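Local coordinates for protein diacylglycerol lipase (Aspergillus oryzae, PDB 5XK2) that probably hydrolyses mono- and diacylglycerols as a class 3 lipase of the alpha/beta-hydrolase fold, at residues Gly73-Asp78 against Asp129-Thr134; Ile84-Arg89 against Lys133-Leu138; Pro108-Gly113 against Ala162-Arg167. One frame throughout, in Å; residues are numbered along the deposited sequence.

How the contacts relate
Contacts 1 and 2 are neighbouring pieces of one interface, their centres about 2 Å apart: helix 118-138 lies over two adjacent antiparallel strands, 71-78 in contact 1 and 83-89 in contact 2, and K133 and T134 belong to both. V75 CG1 meets I84 CG2 at 3.8 Å, while A76 N and V85 O, 2.8 Å apart, probably form a hydrogen bond between the strands. Contact 3 lies about 19 Å and 18 Å from the centres of contacts 1 and 2. Its helix, 154-168, follows the GxSxG turn around S153, the probable nucleophile, and packs beside helix 118-138, with I132 CG1 3.9 Å from L166 CD2; F88 CZ, on strand 83-89, lies 3.7 Å from A162 CB.

Contact 1 of 3, residues Gly73-Asp78 against Asp129-Thr134; sequences GFVAVD and DRIIKT
V75 gives up more surface than any other residue here, and it divides its two methyl groups between I131 and T134, one helical turn apart on helix 118-138. Its CG1, placed anti to the backbone N (chi1 -178°), approaches T134 tip to tip and lies 3.9 Å from T134 CG2. The other branch, CG2, serves I131 instead: the two side chains meet at a slant, with V75 CG2 4.1 Å from I131 CG1. Both approaches are ordinary van der Waals packing, and no hydrogen bond joins the segments.

T134 can offer a methyl group to the strand because its hydroxyl is turned back to its own helix. OG1 gives a hydrogen bond to R130 O at 3.0 Å, the donor tilted 28° from the carbonyl plane, while T134 N binds the same oxygen from the opposite face. The buried hydroxyl is thereby satisfied within the helix, and the threonine's CG2 is left pointing at the valine.

In the alpha/beta-hydrolase fold helices cover both faces of a central, mostly parallel sheet; here one of them lies over its antiparallel edge region, where strand 71-78 runs between strands 58-65 and 83-89. The nearest CA atoms, those of V75 and I131, are 7.1 Å apart. F74 and A76, the strand neighbours of V75, direct their CB atoms away from the helix, F74 packing on A87, T28 and L42. I131 also touches F63 of strand 58-65 and F88 of strand 83-89, so its side chain spans three adjacent strands, and T134 reaches K60 and L61.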
loop_
_atom_site.group_PDB
_atom_site.type_symbol
_atom_site.label_atom_id
_atom_site.label_comp_id
_atom_site.label_asym_id
_atom_site.label_seq_id
_atom_site.Cartn_x
_atom_site.Cartn_y
_atom_site.Cartn_z
ATOM N N GLY A 73 0.575 -19.998 0.417
ATOM C CA GLY A 73 0.894 -20.576 1.709
ATOM C C GLY A 73 1.284 -22.033 1.591
ATOM O O GLY A 73 1.647 -22.506 0.520
ATOM N N PHE A 74 1.208 -22.755 2.698
ATOM C CA PHE A 74 1.631 -24.148 2.695
ATOM C C PHE A 74 1.007 -24.908 3.850
ATOM O O PHE A 74 0.540 -24.303 4.818
ATOM C CB PHE A 74 3.176 -24.261 2.767
ATOM C CG PHE A 74 3.782 -23.496 3.925
ATOM C CD1 PHE A 74 3.717 -23.995 5.219
ATOM C CD2 PHE A 74 4.400 -22.275 3.708
ATOM C CE1 PHE A 74 4.243 -23.250 6.301
ATOM C CE2 PHE A 74 4.935 -21.535 4.763
ATOM C CZ PHE A 74 4.861 -22.015 6.054
ATOM N N VAL A 75 1.019 -26.229 3.734
ATOM C CA VAL A 75 0.804 -27.118 4.871
ATOM C C VAL A 75 2.134 -27.789 5.133
ATOM O O VAL A 75 2.711 -28.394 4.224
ATOM C CB VAL A 75 -0.271 -28.178 4.602
ATOM C CG1 VAL A 75 -0.478 -29.030 5.848
ATOM C CG2 VAL A 75 -1.585 -27.504 4.199
ATOM N N ALA A 76 2.641 -27.651 6.352
ATOM C CA ALA A 76 3.948 -28.206 6.692
ATOM C C ALA A 76 3.862 -29.115 7.912
ATOM O O ALA A 76 2.900 -29.046 8.699
ATOM C CB ALA A 76 4.944 -27.073 6.949
ATOM N N VAL A 77 4.849 -29.993 8.047
ATOM C CA VAL A 77 4.899 -30.909 9.177
ATOM C C VAL A 77 6.083 -30.519 10.049
ATOM O O VAL A 77 7.221 -30.448 9.555
ATOM C CB VAL A 77 5.064 -32.372 8.715
ATOM C CG1 VAL A 77 5.215 -33.284 9.917
ATOM C CG2 VAL A 77 3.888 -32.801 7.857
ATOM N N ASP A 78 5.817 -30.272 11.331
ATOM C CA ASP A 78 6.865 -29.977 12.296
ATOM C C ASP A 78 6.938 -31.167 13.261
ATOM O O ASP A 78 6.104 -31.302 14.159
ATOM C CB ASP A 78 6.536 -28.665 13.019
ATOM C CG ASP A 78 7.567 -28.268 14.062
ATOM O OD1 ASP A 78 8.332 -29.123 14.543
ATOM O OD2 ASP A 78 7.583 -27.068 14.441
ATOM N N ASP A 129 -10.273 -27.320 -0.063
ATOM C CA ASP A 129 -10.340 -28.742 -0.397
ATOM C C ASP A 129 -8.958 -29.408 -0.395
ATOM O O ASP A 129 -8.795 -30.504 0.154
ATOM C CB ASP A 129 -11.015 -28.921 -1.753
ATOM C CG ASP A 129 -12.482 -28.532 -1.723
ATOM O OD1 ASP A 129 -13.086 -28.558 -0.628
ATOM O OD2 ASP A 129 -13.034 -28.206 -2.796
ATOM N N ARG A 130 -7.983 -28.735 -0.993
ATOM C CA ARG A 130 -6.587 -29.196 -1.012
ATOM C C ARG A 130 -6.018 -29.329 0.387
ATOM O O ARG A 130 -5.323 -30.286 0.707
ATOM C CB ARG A 130 -5.716 -28.216 -1.780
ATOM C CG ARG A 130 -5.515 -28.488 -3.216
ATOM C CD ARG A 130 -4.810 -27.271 -3.770
ATOM N NE ARG A 130 -5.731 -26.153 -3.929
ATOM C CZ ARG A 130 -5.403 -25.015 -4.519
ATOM N NH1 ARG A 130 -4.163 -24.839 -4.960
ATOM N NH2 ARG A 130 -6.306 -24.061 -4.676
ATOM N N ILE A 131 -6.319 -28.343 1.229
ATOM C CA ILE A 131 -5.779 -28.341 2.586
ATOM C C ILE A 131 -6.391 -29.458 3.438
ATOM O O ILE A 131 -5.687 -30.172 4.147
ATOM C CB ILE A 131 -5.981 -26.954 3.238
ATOM C CG1 ILE A 131 -5.034 -25.945 2.565
ATOM C CG2 ILE A 131 -5.733 -27.031 4.743
ATOM C CD1 ILE A 131 -5.287 -24.486 2.936
ATOM N N ILE A 132 -7.704 -29.645 3.345
ATOM C CA ILE A 132 -8.357 -30.716 4.072
ATOM C C ILE A 132 -7.862 -32.082 3.598
ATOM O O ILE A 132 -7.614 -32.975 4.416
ATOM C CB ILE A 132 -9.879 -30.604 3.926
ATOM C CG1 ILE A 132 -10.363 -29.387 4.717
ATOM C CG2 ILE A 132 -10.579 -31.881 4.414
ATOM C CD1 ILE A 132 -11.825 -29.091 4.533
ATOM N N LYS A 133 -7.684 -32.219 2.284
ATOM C CA LYS A 133 -7.153 -33.460 1.713
ATOM C C LYS A 133 -5.813 -33.775 2.349
ATOM O O LYS A 133 -5.542 -34.906 2.763
ATOM C CB LYS A 133 -7.007 -33.344 0.196
ATOM C CG LYS A 133 -6.395 -34.590 -0.474
ATOM C CD LYS A 133 -6.018 -34.287 -1.924
ATOM C CE LYS A 133 -5.645 -35.548 -2.719
ATOM N NZ LYS A 133 -4.169 -35.715 -2.925
ATOM N N THR A 134 -4.984 -32.742 2.451
ATOM C CA THR A 134 -3.649 -32.902 3.016
ATOM C C THR A 134 -3.684 -33.207 4.513
ATOM O O THR A 134 -2.933 -34.062 4.986
ATOM C CB THR A 134 -2.794 -31.647 2.749
ATOM O OG1 THR A 134 -2.682 -31.445 1.330
ATOM C CG2 THR A 134 -1.390 -31.822 3.337
#

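Contact 2 of 3, residues Ile84-Arg89 against Lys133-Leu138; sequences IVVAFR and KTLDEL
Helix 118-138 covers strand 83-89 with its last turns, and the link is a small cluster of aliphatic branches from I84, V86, L135 and L138. I84 contributes most. Its CG2 methyl touches both leucines, from directions about a right angle apart, 3.6 Å from L135 CD2 and 3.9 Å from L138 CD1. The I84 and L135 side chains slide past one another in opposite directions, whereas I84 meets L138 at a slant and adds a second touch through its CD1, 4.1 Å from L138 CD1.

L135 is shared by two residues of the strand. Its CD2 also lies 4.0 Å from V86 CG2, the valine and leucine side chains crossing at about a right angle. V86 sends its CG1 anti to the backbone N (chi1 -178°), which leaves CG2 as the branch that meets the leucine.

This is helix-on-sheet packing of the alpha/beta-hydrolase fold: strand 83-89 joins the antiparallel hairpin partner 71-78 to the parallel strand 146-152, and the helix segment runs nearly antiparallel to it, at 171°, with the axes 10.5 Å apart. I84 and V86 face the helix, while V85 between them points away. On the exposed side of the helix K133 NZ forms a salt bridge with E137 OE2 at 2.9 Å, meeting the syn side of the carboxylate. L135 continues the packing to L166 of helix 154-168, and L138 reaches V77 of strand 71-78.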
loop_
_atom_site.group_PDB
_atom_site.type_symbol
_atom_site.label_atom_id
_atom_site.label_comp_id
_atom_site.label_asym_id
_atom_site.label_seq_id
_atom_site.Cartn_x
_atom_site.Cartn_y
_atom_site.Cartn_z
ATOM N N ILE A 84 1.051 -29.947 12.817
ATOM C CA ILE A 84 0.790 -29.751 11.399
ATOM C C ILE A 84 0.425 -28.294 11.281
ATOM O O ILE A 84 -0.464 -27.822 11.978
ATOM C CB ILE A 84 -0.351 -30.621 10.870
ATOM C CG1 ILE A 84 -0.085 -32.115 11.138
ATOM C CG2 ILE A 84 -0.605 -30.318 9.384
ATOM C CD1 ILE A 84 1.210 -32.629 10.555
ATOM N N VAL A 85 1.126 -27.576 10.418
ATOM C CA VAL A 85 0.949 -26.139 10.317
ATOM C C VAL A 85 0.320 -25.773 8.981
ATOM O O VAL A 85 0.837 -26.147 7.932
ATOM C CB VAL A 85 2.302 -25.419 10.457
ATOM C CG1 VAL A 85 2.098 -23.921 10.377
ATOM C CG2 VAL A 85 2.977 -25.814 11.768
ATOM N N VAL A 86 -0.795 -25.055 9.027
ATOM C CA VAL A 86 -1.441 -24.516 7.843
ATOM C C VAL A 86 -1.201 -23.009 7.884
ATOM O O VAL A 86 -1.710 -22.332 8.772
ATOM C CB VAL A 86 -2.961 -24.824 7.829
ATOM C CG1 VAL A 86 -3.598 -24.291 6.539
ATOM C CG2 VAL A 86 -3.206 -26.329 7.994
ATOM N N ALA A 87 -0.421 -22.487 6.942
ATOM C CA ALA A 87 -0.003 -21.099 7.025
ATOM C C ALA A 87 -0.415 -20.350 5.773
ATOM O O ALA A 87 -0.275 -20.870 4.657
ATOM C CB ALA A 87 1.514 -21.021 7.229
ATOM N N PHE A 88 -0.898 -19.124 5.948
ATOM C CA PHE A 88 -1.388 -18.316 4.829
ATOM C C PHE A 88 -0.693 -16.975 4.685
ATOM O O PHE A 88 -0.466 -16.281 5.673
ATOM C CB PHE A 88 -2.876 -18.003 4.974
ATOM C CG PHE A 88 -3.756 -19.195 5.056
ATOM C CD1 PHE A 88 -4.303 -19.764 3.898
ATOM C CD2 PHE A 88 -4.099 -19.726 6.290
ATOM C CE1 PHE A 88 -5.159 -20.854 3.991
ATOM C CE2 PHE A 88 -4.942 -20.836 6.390
ATOM C CZ PHE A 88 -5.478 -21.398 5.227
ATOM N N ARG A 89 -0.452 -16.608 3.428
ATOM C CA ARG A 89 -0.067 -15.262 3.038
ATOM C C ARG A 89 -1.225 -14.695 2.236
ATOM O O ARG A 89 -1.703 -15.333 1.286
ATOM C CB ARG A 89 1.205 -15.261 2.179
ATOM C CG ARG A 89 1.818 -13.882 2.007
ATOM C CD ARG A 89 2.375 -13.699 0.595
ATOM N NE ARG A 89 1.251 -13.565 -0.333
ATOM C CZ ARG A 89 1.257 -13.961 -1.597
ATOM N NH1 ARG A 89 2.346 -14.517 -2.125
ATOM N NH2 ARG A 89 0.166 -13.803 -2.337
ATOM N N LYS A 133 -7.684 -32.219 2.284
ATOM C CA LYS A 133 -7.153 -33.460 1.713
ATOM C C LYS A 133 -5.813 -33.775 2.349
ATOM O O LYS A 133 -5.542 -34.906 2.763
ATOM C CB LYS A 133 -7.007 -33.344 0.196
ATOM C CG LYS A 133 -6.395 -34.590 -0.474
ATOM C CD LYS A 133 -6.018 -34.287 -1.924
ATOM C CE LYS A 133 -5.645 -35.548 -2.719
ATOM N NZ LYS A 133 -4.169 -35.715 -2.925
ATOM N N THR A 134 -4.984 -32.742 2.451
ATOM C CA THR A 134 -3.649 -32.902 3.016
ATOM C C THR A 134 -3.684 -33.207 4.513
ATOM O O THR A 134 -2.933 -34.062 4.986
ATOM C CB THR A 134 -2.794 -31.647 2.749
ATOM O OG1 THR A 134 -2.682 -31.445 1.330
ATOM C CG2 THR A 134 -1.390 -31.822 3.337
ATOM N N LEU A 135 -4.545 -32.522 5.276
ATOM C CA LEU A 135 -4.667 -32.820 6.694
ATOM C C LEU A 135 -5.066 -34.291 6.894
ATOM O O LEU A 135 -4.523 -34.984 7.749
ATOM C CB LEU A 135 -5.701 -31.896 7.360
ATOM C CG LEU A 135 -5.284 -30.423 7.424
ATOM C CD1 LEU A 135 -6.387 -29.589 8.077
ATOM C CD2 LEU A 135 -3.993 -30.267 8.200
ATOM N N ASP A 136 -6.003 -34.746 6.071
ATOM C CA ASP A 136 -6.490 -36.119 6.169
ATOM C C ASP A 136 -5.371 -37.127 5.839
ATOM O O ASP A 136 -5.232 -38.155 6.515
ATOM C CB ASP A 136 -7.702 -36.311 5.258
ATOM C CG ASP A 136 -8.960 -35.602 5.783
ATOM O OD1 ASP A 136 -8.932 -35.033 6.901
ATOM O OD2 ASP A 136 -9.980 -35.634 5.063
ATOM N N GLU A 137 -4.558 -36.817 4.834
ATOM C CA GLU A 137 -3.438 -37.688 4.465
ATOM C C GLU A 137 -2.402 -37.752 5.596
ATOM O O GLU A 137 -1.808 -38.797 5.842
ATOM C CB GLU A 137 -2.783 -37.203 3.169
ATOM C CG GLU A 137 -3.648 -37.410 1.929
ATOM C CD GLU A 137 -3.140 -36.663 0.718
ATOM O OE1 GLU A 137 -2.214 -35.835 0.870
ATOM O OE2 GLU A 137 -3.656 -36.924 -0.395
ATOM N N LEU A 138 -2.190 -36.633 6.285
ATOM C CA LEU A 138 -1.165 -36.575 7.319
ATOM C C LEU A 138 -1.596 -37.217 8.627
ATOM O O LEU A 138 -0.767 -37.580 9.449
ATOM C CB LEU A 138 -0.766 -35.115 7.577
ATOM C CG LEU A 138 0.036 -34.508 6.440
ATOM C CD1 LEU A 138 0.158 -32.991 6.646
ATOM C CD2 LEU A 138 1.425 -35.162 6.410
#

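Contact 3 of 3, residues Pro108-Gly113 against Ala162-Arg167; sequences PGLCDG and AAADLR
A single leucine from a loop packs against a helix in this contact: L110, in the irregular segment between the short strands 105-106 and 116-117, lies over A164 and D165 of helix 154-168. Its two methyl groups take different partners. CD1 meets A164 CB at 4.2 Å, a plain apolar touch, while CD2 lies 3.5 Å from D165 OD1 and 4.0 Å from D165 CA. The side chains of L110 and D165 cross at about a right angle, and CD2 approaches the carboxylate obliquely on its OD1 side. In L110, CG is anti to the carbonyl carbon (chi1 -59°), which carries both methyls toward the helix. The closest CA atoms, of L110 and D165, are 6.9 Å apart.

No hydrogen bond joins the segments. With CG anti to the backbone N (chi1 -169°), the D165 carboxylate faces helix 118-138, where OD2 receives a hydrogen bond from W124 NE1 and forms a salt bridge with R128 NH1. These two partners grip OD2; OD1, which borders the leucine, has a long, weak ion pair with K169 NZ. C111, next to L110, forms a disulfide with C114, closing a four-residue loop.

Around helix 154-168, L110 covers it from the loop, helix 118-138 lies alongside with W121 touching D165 and W124 touching L166, and helix 186-195 packs I192 on A164, while A163 rests on L175 of strand 173-178.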
loop_
_atom_site.group_PDB
_atom_site.type_symbol
_atom_site.label_atom_id
_atom_site.label_comp_id
_atom_site.label_asym_id
_atom_site.label_seq_id
_atom_site.Cartn_x
_atom_site.Cartn_y
_atom_site.Cartn_z
ATOM N N PRO A 108 -20.854 -17.695 5.287
ATOM C CA PRO A 108 -19.933 -18.836 5.280
ATOM C C PRO A 108 -20.558 -20.172 5.669
ATOM O O PRO A 108 -19.848 -21.176 5.630
ATOM C CB PRO A 108 -18.857 -18.417 6.284
ATOM C CG PRO A 108 -19.630 -17.651 7.299
ATOM C CD PRO A 108 -20.684 -16.887 6.513
ATOM N N GLY A 109 -21.794 -20.179 6.160
ATOM C CA GLY A 109 -22.453 -21.422 6.528
ATOM C C GLY A 109 -21.906 -22.002 7.820
ATOM O O GLY A 109 -21.848 -23.226 7.984
ATOM N N LEU A 110 -21.430 -21.129 8.706
ATOM C CA LEU A 110 -20.837 -21.589 9.959
ATOM C C LEU A 110 -21.699 -21.545 11.210
ATOM O O LEU A 110 -21.458 -22.304 12.140
ATOM C CB LEU A 110 -19.579 -20.767 10.250
ATOM C CG LEU A 110 -18.496 -20.835 9.174
ATOM C CD1 LEU A 110 -17.315 -19.950 9.540
ATOM C CD2 LEU A 110 -18.061 -22.286 8.962
ATOM N N CYS A 111 -22.725 -20.700 11.212
ATOM C CA CYS A 111 -23.547 -20.490 12.403
ATOM C C CYS A 111 -24.679 -19.520 12.101
ATOM O O CYS A 111 -24.679 -18.841 11.065
ATOM C CB CYS A 111 -22.712 -19.984 13.601
ATOM S SG CYS A 111 -21.409 -18.725 13.290
ATOM N N ASP A 112 -25.650 -19.460 13.008
ATOM C CA ASP A 112 -26.856 -18.686 12.749
ATOM C C ASP A 112 -26.568 -17.183 12.695
ATOM O O ASP A 112 -26.073 -16.601 13.668
ATOM C CB ASP A 112 -27.904 -18.951 13.831
ATOM C CG ASP A 112 -28.407 -20.387 13.832
ATOM O OD1 ASP A 112 -28.142 -21.136 12.859
ATOM O OD2 ASP A 112 -29.083 -20.755 14.815
ATOM N N GLY A 113 -26.913 -16.567 11.570
ATOM C CA GLY A 113 -26.746 -15.139 11.361
ATOM C C GLY A 113 -25.295 -14.729 11.155
ATOM O O GLY A 113 -24.974 -13.537 11.143
ATOM N N ALA A 162 -10.280 -19.753 8.172
ATOM C CA ALA A 162 -9.915 -21.159 7.987
ATOM C C ALA A 162 -10.007 -21.929 9.301
ATOM O O ALA A 162 -10.556 -23.026 9.344
ATOM C CB ALA A 162 -8.498 -21.285 7.403
ATOM N N ALA A 163 -9.450 -21.369 10.373
ATOM C CA ALA A 163 -9.518 -22.034 11.667
ATOM C C ALA A 163 -10.975 -22.254 12.094
ATOM O O ALA A 163 -11.327 -23.326 12.575
ATOM C CB ALA A 163 -8.765 -21.210 12.747
ATOM N N ALA A 164 -11.796 -21.226 11.930
ATOM C CA ALA A 164 -13.211 -21.293 12.309
ATOM C C ALA A 164 -13.890 -22.464 11.598
ATOM O O ALA A 164 -14.577 -23.287 12.210
ATOM C CB ALA A 164 -13.911 -20.002 11.971
ATOM N N ASP A 165 -13.668 -22.530 10.293
ATOM C CA ASP A 165 -14.295 -23.562 9.452
ATOM C C ASP A 165 -13.759 -24.949 9.811
ATOM O O ASP A 165 -14.538 -25.896 10.030
ATOM C CB ASP A 165 -14.044 -23.213 7.978
ATOM C CG ASP A 165 -14.867 -24.046 7.007
ATOM O OD1 ASP A 165 -15.907 -24.614 7.398
ATOM O OD2 ASP A 165 -14.470 -24.104 5.824
ATOM N N LEU A 166 -12.433 -25.084 9.874
ATOM C CA LEU A 166 -11.834 -26.357 10.221
ATOM C C LEU A 166 -12.362 -26.909 11.540
ATOM O O LEU A 166 -12.618 -28.105 11.657
ATOM C CB LEU A 166 -10.301 -26.232 10.261
ATOM C CG LEU A 166 -9.681 -26.082 8.873
ATOM C CD1 LEU A 166 -8.181 -25.765 9.006
ATOM C CD2 LEU A 166 -9.853 -27.363 8.026
ATOM N N ARG A 167 -12.550 -26.046 12.538
ATOM C CA ARG A 167 -13.061 -26.508 13.814
ATOM C C ARG A 167 -14.468 -27.076 13.700
ATOM O O ARG A 167 -14.782 -28.039 14.387
ATOM C CB ARG A 167 -13.061 -25.370 14.843
ATOM C CG ARG A 167 -11.658 -24.974 15.291
ATOM C CD ARG A 167 -11.748 -23.552 15.853
ATOM N NE ARG A 167 -10.429 -23.058 16.233
ATOM C CZ ARG A 167 -10.196 -21.795 16.562
ATOM N NH1 ARG A 167 -11.175 -20.901 16.485
ATOM N NH2 ARG A 167 -8.975 -21.426 16.926
#